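Local structure of 2-hydroxyisobutyryl-CoA synthetase (Aquincola tertiaricarbonis, 6HDY) at residues P383-A388 with T444-R449. The protein belongs to the ANL superfamily of AMP-binding enzymes, with an AMP-binding region followed by a smaller C-terminal domain. Numbering follows the deposited sequence.
Sequences PSEIDA and TVLGVR
A small apolar contact between two helices of the C-terminal domain brings L446, in the last turn of helix 428-446, against E385 and I386 in the first turns of helix 383-391. The leucine splits its two methyls between these neighbours: CD1 of L446 lies 3.8 Å from CG1 of I386, while CD2 of L446 rests 3.9 Å from CB of E385. With CG of L446 anti to the carbonyl carbon (chi1 -42°), the branched end is directed to the other helix, and the side chains of L446 and I386 cross at about a right angle. E385 and L446 are the closest backbone positions, their CA atoms 7.9 Å apart. In this alpha/beta domain of the ANL superfamily both helices pack beside a mixed sheet, where I386 and L446 each touch L413 of strand 413-419; I381, of the separate short strand 379-381, is a further shared neighbour. I386, which is buried, also meets H400 and I402 of strand 399-403. E385 meets L446 through CB, the aliphatic base of its side chain; its OE1 accepts a hydrogen bond from the backbone N of Y382. Beyond L446 the chain leaves the helix at G447, whose phi is positive (80°), and runs on into strand 450-454.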
# COMPACT_ATOMS: atom_id res chain seq x y z
N PRO A 383 -3.32 6.37 29.16
CA PRO A 383 -1.90 6.19 28.80
C PRO A 383 -1.21 7.42 28.20
O PRO A 383 -0.00 7.60 28.41
CB PRO A 383 -1.95 5.02 27.80
CG PRO A 383 -3.17 4.27 28.18
CD PRO A 383 -4.17 5.31 28.57
N SER A 384 -1.99 8.27 27.50
CA SER A 384 -1.50 9.50 26.88
C SER A 384 -0.99 10.54 27.89
O SER A 384 -0.17 11.39 27.52
CB SER A 384 -2.56 10.11 25.95
OG SER A 384 -3.69 10.54 26.69
N GLU A 385 -1.49 10.49 29.15
CA GLU A 385 -1.08 11.42 30.22
C GLU A 385 0.35 11.10 30.67
O GLU A 385 1.14 12.01 30.91
CB GLU A 385 -2.06 11.37 31.40
CG GLU A 385 -3.47 11.85 31.07
CD GLU A 385 -4.52 11.57 32.14
OE1 GLU A 385 -4.52 10.45 32.69
OE2 GLU A 385 -5.36 12.46 32.40
N ILE A 386 0.70 9.79 30.71
CA ILE A 386 2.03 9.26 31.04
C ILE A 386 3.01 9.60 29.92
O ILE A 386 4.12 10.07 30.19
CB ILE A 386 1.95 7.74 31.36
CG1 ILE A 386 1.21 7.51 32.69
CG2 ILE A 386 3.35 7.07 31.35
CD1 ILE A 386 0.53 6.19 32.82
N ASP A 387 2.58 9.37 28.65
CA ASP A 387 3.36 9.68 27.46
C ASP A 387 3.72 11.16 27.44
O ASP A 387 4.87 11.49 27.21
CB ASP A 387 2.57 9.30 26.19
CG ASP A 387 3.38 9.35 24.91
OD1 ASP A 387 4.55 8.92 24.93
OD2 ASP A 387 2.82 9.76 23.87
N ALA A 388 2.73 12.05 27.73
CA ALA A 388 2.90 13.50 27.77
C ALA A 388 3.91 13.95 28.84
O ALA A 388 4.78 14.77 28.53
CB ALA A 388 1.56 14.19 28.01
N THR A 444 3.76 13.77 40.52
CA THR A 444 3.26 15.15 40.59
C THR A 444 2.13 15.37 39.57
O THR A 444 1.15 16.06 39.88
CB THR A 444 4.42 16.14 40.33
OG1 THR A 444 5.61 15.68 40.98
CG2 THR A 444 4.10 17.57 40.75
N VAL A 445 2.26 14.77 38.37
CA VAL A 445 1.30 14.92 37.28
C VAL A 445 -0.03 14.21 37.58
O VAL A 445 -1.08 14.86 37.55
CB VAL A 445 1.91 14.51 35.89
CG1 VAL A 445 0.84 14.38 34.81
CG2 VAL A 445 2.99 15.49 35.44
N LEU A 446 0.04 12.90 37.87
CA LEU A 446 -1.12 12.03 38.10
C LEU A 446 -1.64 11.96 39.55
O LEU A 446 -2.83 11.68 39.74
CB LEU A 446 -0.82 10.61 37.60
CG LEU A 446 -0.08 10.43 36.26
CD1 LEU A 446 0.25 8.97 36.03
CD2 LEU A 446 -0.89 10.98 35.08
N GLY A 447 -0.77 12.19 40.53
CA GLY A 447 -1.12 12.13 41.95
C GLY A 447 -1.15 10.70 42.46
O GLY A 447 -1.96 10.36 43.32
N VAL A 448 -0.27 9.86 41.91
CA VAL A 448 -0.20 8.43 42.21
C VAL A 448 1.26 7.97 42.33
O VAL A 448 2.12 8.55 41.68
CB VAL A 448 -1.05 7.67 41.13
CG1 VAL A 448 -0.28 6.58 40.39
CG2 VAL A 448 -2.33 7.14 41.74
N ARG A 449 1.53 6.96 43.17
CA ARG A 449 2.87 6.39 43.35
C ARG A 449 3.29 5.72 42.04
O ARG A 449 2.51 4.97 41.45
CB ARG A 449 2.91 5.39 44.54
CG ARG A 449 4.20 4.56 44.69
CD ARG A 449 5.38 5.28 45.33
NE ARG A 449 6.61 4.49 45.23
CZ ARG A 449 7.71 4.86 44.57
NH1 ARG A 449 7.75 6.03 43.93
NH2 ARG A 449 8.77 4.07 44.53